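Local coordinates for protein acetyl-CoA acetyltransferase (PDB 4EGV) that adopts the thiolase fold as a monomeric thiolase-like protein of type 1 and probably has acyltransferase activity, at residues 336-349 against 401-415. Sequence-based numbering, arbitrary orientation.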
loop_
_atom_site.group_PDB
_atom_site.type_symbol
_atom_site.label_atom_id
_atom_site.label_comp_id
_atom_site.label_asym_id
_atom_site.label_seq_id
_atom_site.Cartn_x
_atom_site.Cartn_y
_atom_site.Cartn_z
ATOM N N ASP A 336 -13.581 5.802 16.632
ATOM C CA ASP A 336 -13.797 7.218 16.343
ATOM C C ASP A 336 -13.608 7.614 14.850
ATOM O O ASP A 336 -13.938 8.727 14.452
ATOM C CB ASP A 336 -12.918 8.090 17.274
ATOM C CG ASP A 336 -13.199 7.859 18.777
ATOM O OD1 ASP A 336 -14.344 7.613 19.159
ATOM O OD2 ASP A 336 -12.273 7.934 19.601
ATOM N N VAL A 337 -13.055 6.691 14.056
ATOM C CA VAL A 337 -12.814 6.844 12.618
ATOM C C VAL A 337 -14.112 6.631 11.825
ATOM O O VAL A 337 -14.853 5.679 12.063
ATOM C CB VAL A 337 -11.752 5.838 12.131
ATOM C CG1 VAL A 337 -11.433 6.045 10.694
ATOM C CG2 VAL A 337 -10.499 5.976 12.902
ATOM N N ALA A 338 -14.364 7.533 10.884
ATOM C CA ALA A 338 -15.554 7.507 10.063
ATOM C C ALA A 338 -15.381 6.792 8.709
ATOM O O ALA A 338 -16.331 6.231 8.176
ATOM C CB ALA A 338 -16.052 8.910 9.862
ATOM N N ALA A 339 -14.163 6.817 8.165
ATOM C CA ALA A 339 -13.858 6.271 6.830
ATOM C C ALA A 339 -12.423 5.778 6.756
ATOM O O ALA A 339 -11.535 6.365 7.362
ATOM C CB ALA A 339 -14.132 7.301 5.727
ATOM N N PHE A 340 -12.223 4.690 6.010
ATOM C CA PHE A 340 -10.910 4.065 5.802
ATOM C C PHE A 340 -10.584 3.972 4.320
ATOM O O PHE A 340 -11.451 3.663 3.536
ATOM C CB PHE A 340 -10.883 2.631 6.364
ATOM C CG PHE A 340 -10.987 2.546 7.856
ATOM C CD1 PHE A 340 -9.847 2.549 8.644
ATOM C CD2 PHE A 340 -12.226 2.432 8.476
ATOM C CE1 PHE A 340 -9.936 2.463 10.004
ATOM C CE2 PHE A 340 -12.327 2.357 9.848
ATOM C CZ PHE A 340 -11.180 2.375 10.611
ATOM N N ASP A 341 -9.334 4.264 3.963
ATOM C CA ASP A 341 -8.722 3.789 2.722
ATOM C C ASP A 341 -7.478 2.996 3.062
ATOM O O ASP A 341 -6.451 3.550 3.417
ATOM C CB ASP A 341 -8.373 4.893 1.725
ATOM C CG ASP A 341 -8.067 4.332 0.318
ATOM O OD1 ASP A 341 -8.995 4.143 -0.469
ATOM O OD2 ASP A 341 -6.896 4.084 -0.007
ATOM N N LEU A 342 -7.618 1.680 2.969
ATOM C CA LEU A 342 -6.551 0.730 3.246
ATOM C C LEU A 342 -5.990 0.207 1.938
ATOM O O LEU A 342 -6.721 -0.141 1.021
ATOM C CB LEU A 342 -7.058 -0.409 4.161
ATOM C CG LEU A 342 -7.105 -0.266 5.690
ATOM C CD1 LEU A 342 -6.973 1.119 6.236
ATOM C CD2 LEU A 342 -8.337 -0.954 6.261
ATOM N N TYR A 343 -4.678 0.198 1.843
ATOM C CA TYR A 343 -4.021 -0.202 0.630
ATOM C C TYR A 343 -4.240 -1.699 0.362
ATOM O O TYR A 343 -4.031 -2.547 1.240
ATOM C CB TYR A 343 -2.548 0.122 0.751
ATOM C CG TYR A 343 -1.736 -0.030 -0.509
ATOM C CD1 TYR A 343 -1.339 1.105 -1.238
ATOM C CD2 TYR A 343 -1.337 -1.294 -0.966
ATOM C CE1 TYR A 343 -0.595 0.990 -2.384
ATOM C CE2 TYR A 343 -0.590 -1.437 -2.120
ATOM C CZ TYR A 343 -0.217 -0.285 -2.833
ATOM O OH TYR A 343 0.540 -0.416 -3.978
ATOM N N SER A 344 -4.607 -2.005 -0.883
ATOM C CA SER A 344 -5.134 -3.312 -1.273
ATOM C C SER A 344 -4.702 -3.812 -2.651
ATOM O O SER A 344 -5.560 -4.029 -3.520
ATOM C CB SER A 344 -6.677 -3.249 -1.231
ATOM O OG SER A 344 -7.187 -2.210 -2.063
ATOM N N CYS A 345 -3.411 -4.015 -2.901
ATOM C CA CYS A 345 -3.060 -4.606 -4.216
ATOM C C CYS A 345 -3.502 -6.091 -4.140
ATOM O O CYS A 345 -4.111 -6.645 -5.037
ATOM C CB CYS A 345 -1.566 -4.399 -4.560
ATOM S SG CYS A 345 -1.059 -4.291 -6.370
ATOM N N PHE A 346 -3.239 -6.681 -2.982
ATOM C CA PHE A 346 -3.625 -8.040 -2.647
ATOM C C PHE A 346 -4.404 -8.021 -1.330
ATOM O O PHE A 346 -4.374 -7.070 -0.594
ATOM C CB PHE A 346 -2.352 -8.884 -2.537
ATOM C CG PHE A 346 -1.499 -8.852 -3.788
ATOM C CD1 PHE A 346 -1.769 -9.737 -4.840
ATOM C CD2 PHE A 346 -0.473 -7.923 -3.937
ATOM C CE1 PHE A 346 -1.020 -9.704 -6.012
ATOM C CE2 PHE A 346 0.278 -7.876 -5.094
ATOM C CZ PHE A 346 0.013 -8.763 -6.140
ATOM N N PRO A 347 -5.148 -9.066 -1.052
ATOM C CA PRO A 347 -5.897 -9.149 0.173
ATOM C C PRO A 347 -5.075 -9.054 1.470
ATOM O O PRO A 347 -5.525 -8.458 2.443
ATOM C CB PRO A 347 -6.541 -10.527 0.068
ATOM C CG PRO A 347 -6.725 -10.718 -1.319
ATOM C CD PRO A 347 -5.537 -10.138 -1.971
ATOM N N PHE A 348 -3.890 -9.637 1.475
ATOM C CA PHE A 348 -3.085 -9.722 2.653
ATOM C C PHE A 348 -2.914 -8.426 3.476
ATOM O O PHE A 348 -3.147 -8.440 4.681
ATOM C CB PHE A 348 -1.737 -10.381 2.349
ATOM C CG PHE A 348 -0.839 -10.408 3.522
ATOM C CD1 PHE A 348 -0.931 -11.447 4.490
ATOM C CD2 PHE A 348 0.053 -9.344 3.751
ATOM C CE1 PHE A 348 -0.109 -11.446 5.662
ATOM C CE2 PHE A 348 0.900 -9.319 4.925
ATOM C CZ PHE A 348 0.814 -10.379 5.883
ATOM N N PRO A 349 -2.485 -7.309 2.856
ATOM C CA PRO A 349 -2.192 -6.133 3.674
ATOM C C PRO A 349 -3.434 -5.481 4.248
ATOM O O PRO A 349 -3.320 -4.649 5.155
ATOM C CB PRO A 349 -1.464 -5.185 2.702
ATOM C CG PRO A 349 -1.804 -5.643 1.413
ATOM C CD PRO A 349 -2.114 -7.089 1.452
ATOM N N GLN A 401 -15.432 14.886 11.655
ATOM C CA GLN A 401 -15.092 13.457 11.576
ATOM C C GLN A 401 -13.643 13.159 11.124
ATOM O O GLN A 401 -12.949 14.040 10.650
ATOM C CB GLN A 401 -16.122 12.755 10.725
ATOM C CG GLN A 401 -17.417 12.509 11.473
ATOM C CD GLN A 401 -18.543 12.124 10.544
ATOM O OE1 GLN A 401 -19.414 12.929 10.265
ATOM N NE2 GLN A 401 -18.523 10.901 10.047
ATOM N N PHE A 402 -13.203 11.917 11.299
ATOM C CA PHE A 402 -11.820 11.513 11.054
ATOM C C PHE A 402 -11.711 10.417 10.033
ATOM O O PHE A 402 -12.490 9.519 10.066
ATOM C CB PHE A 402 -11.171 11.024 12.348
ATOM C CG PHE A 402 -10.852 12.112 13.312
ATOM C CD1 PHE A 402 -9.560 12.600 13.429
ATOM C CD2 PHE A 402 -11.850 12.661 14.110
ATOM C CE1 PHE A 402 -9.264 13.621 14.341
ATOM C CE2 PHE A 402 -11.573 13.678 15.010
ATOM C CZ PHE A 402 -10.280 14.152 15.138
ATOM N N ALA A 403 -10.710 10.503 9.143
ATOM C CA ALA A 403 -10.416 9.479 8.058
ATOM C C ALA A 403 -8.983 8.921 8.091
ATOM O O ALA A 403 -8.017 9.670 8.104
ATOM C CB ALA A 403 -10.709 10.049 6.681
ATOM N N LEU A 404 -8.862 7.605 8.087
ATOM C CA LEU A 404 -7.561 6.957 8.119
ATOM C C LEU A 404 -7.132 6.456 6.723
ATOM O O LEU A 404 -7.908 5.808 6.006
ATOM C CB LEU A 404 -7.577 5.825 9.151
ATOM C CG LEU A 404 -6.272 5.138 9.513
ATOM C CD1 LEU A 404 -6.264 4.767 10.947
ATOM C CD2 LEU A 404 -6.031 3.899 8.665
ATOM N N VAL A 405 -5.901 6.766 6.339
ATOM C CA VAL A 405 -5.339 6.260 5.109
ATOM C C VAL A 405 -4.169 5.358 5.463
ATOM O O VAL A 405 -3.315 5.754 6.207
ATOM C CB VAL A 405 -4.897 7.427 4.150
ATOM C CG1 VAL A 405 -4.230 6.930 2.903
ATOM C CG2 VAL A 405 -6.080 8.267 3.764
ATOM N N GLY A 406 -4.115 4.149 4.920
ATOM C CA GLY A 406 -2.943 3.296 5.090
ATOM C C GLY A 406 -2.270 3.002 3.772
ATOM O O GLY A 406 -2.921 2.601 2.832
ATOM N N ALA A 407 -0.954 3.175 3.722
ATOM C CA ALA A 407 -0.186 3.041 2.474
ATOM C C ALA A 407 0.893 1.986 2.556
ATOM O O ALA A 407 1.802 2.122 3.322
ATOM C CB ALA A 407 0.427 4.396 2.084
ATOM N N ASN A 408 0.865 0.986 1.690
ATOM C CA ASN A 408 1.814 -0.125 1.570
ATOM C C ASN A 408 2.672 -0.062 0.284
ATOM O O ASN A 408 2.160 0.318 -0.690
ATOM C CB ASN A 408 0.950 -1.370 1.521
ATOM C CG ASN A 408 1.698 -2.614 1.753
ATOM O OD1 ASN A 408 2.025 -2.915 2.845
ATOM N ND2 ASN A 408 1.933 -3.368 0.728
ATOM N N GLY A 409 3.956 -0.393 0.214
ATOM C CA GLY A 409 4.775 -0.924 1.251
ATOM C C GLY A 409 5.551 -2.140 0.850
ATOM O O GLY A 409 5.721 -2.982 1.649
ATOM N N GLY A 410 6.015 -2.242 -0.373
ATOM C CA GLY A 410 6.896 -3.327 -0.795
ATOM C C GLY A 410 6.339 -4.714 -0.765
ATOM O O GLY A 410 5.351 -4.956 -1.330
ATOM N N ILE A 411 6.972 -5.618 -0.066
ATOM C CA ILE A 411 6.362 -6.903 0.241
ATOM C C ILE A 411 5.780 -6.893 1.638
ATOM O O ILE A 411 6.310 -7.540 2.478
ATOM C CB ILE A 411 7.392 -8.061 0.161
ATOM C CG1 ILE A 411 8.149 -8.024 -1.156
ATOM C CG2 ILE A 411 6.732 -9.390 0.288
ATOM C CD1 ILE A 411 7.274 -8.055 -2.403
ATOM N N ALA A 412 4.696 -6.164 1.869
ATOM C CA ALA A 412 4.316 -5.688 3.223
ATOM C C ALA A 412 5.497 -5.106 4.007
ATOM O O ALA A 412 5.522 -5.238 5.215
ATOM C CB ALA A 412 3.624 -6.778 4.029
ATOM N N SER A 413 6.466 -4.486 3.314
ATOM C CA SER A 413 7.748 -4.059 3.928
ATOM C C SER A 413 7.596 -2.736 4.660
ATOM O O SER A 413 8.277 -2.476 5.610
ATOM C CB SER A 413 8.885 -3.920 2.894
ATOM O OG SER A 413 9.097 -5.083 2.163
ATOM N N LYS A 414 6.696 -1.902 4.167
ATOM C CA LYS A 414 6.563 -0.529 4.592
ATOM C C LYS A 414 5.089 -0.142 4.712
ATOM O O LYS A 414 4.266 -0.488 3.867
ATOM C CB LYS A 414 7.263 0.396 3.598
ATOM C CG LYS A 414 8.692 0.675 3.899
ATOM C CD LYS A 414 9.336 1.272 2.679
ATOM C CE LYS A 414 10.827 1.575 2.886
ATOM N NZ LYS A 414 11.299 2.675 1.965
ATOM N N TYR A 415 4.780 0.584 5.782
ATOM C CA TYR A 415 3.448 1.087 6.014
ATOM C C TYR A 415 3.427 2.493 6.622
ATOM O O TYR A 415 4.132 2.804 7.563
ATOM C CB TYR A 415 2.690 0.109 6.867
ATOM C CG TYR A 415 1.256 0.054 6.521
ATOM C CD1 TYR A 415 0.818 -0.753 5.471
ATOM C CD2 TYR A 415 0.315 0.776 7.268
ATOM C CE1 TYR A 415 -0.546 -0.860 5.143
ATOM C CE2 TYR A 415 -1.050 0.687 6.961
ATOM C CZ TYR A 415 -1.480 -0.141 5.885
ATOM O OH TYR A 415 -2.817 -0.227 5.572
#
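Gln401 lays its extended side chain alongside Ala338, at one end of the parallel pairing of strands 337-342 and 402-409, which illustrates how the edge of a thiolase-fold sheet is built. Phe402 O then accepts the N-H of Ala338 at 2.9 Å. Further on, Leu404 is held through both its N-H and its C=O: its N donates to Ala339 O, and its O receives Asp341 N at 2.9 Å in a nearly straight bond (170°). With CG anti to the backbone N (chi1 -171°), Leu404 brings CD2 against two neighbours of the other strand, 3.8 Å from Leu342 CD1 and 4.0 Å from Phe340 CD1. The parallel alternation continues as Gly406 N reaches Asp341 O at 2.8 Å, whereas the return bond from Tyr343 N to Gly406 O is weak and bent (125°). Asn408 crosses the Tyr343 side chain at about a right angle; its backbone O lies over one ring face, 3.3 Å from Tyr343 CZ, and its CB meets Tyr343 CD2. Past the turn, Ala412 CB touches the edge of the Phe348 ring, in helix 348-357. Strand 337-342 is an edge strand of the mixed sheet, and 402-409 separates it from antiparallel 414-421. Helix 383-397 covers the Ala403 and Val405 face, on which the Asp341 carboxylate hydrogen-bonds to Leu369 N and Tyr383 OH, while helix 191-206 packs against Phe348.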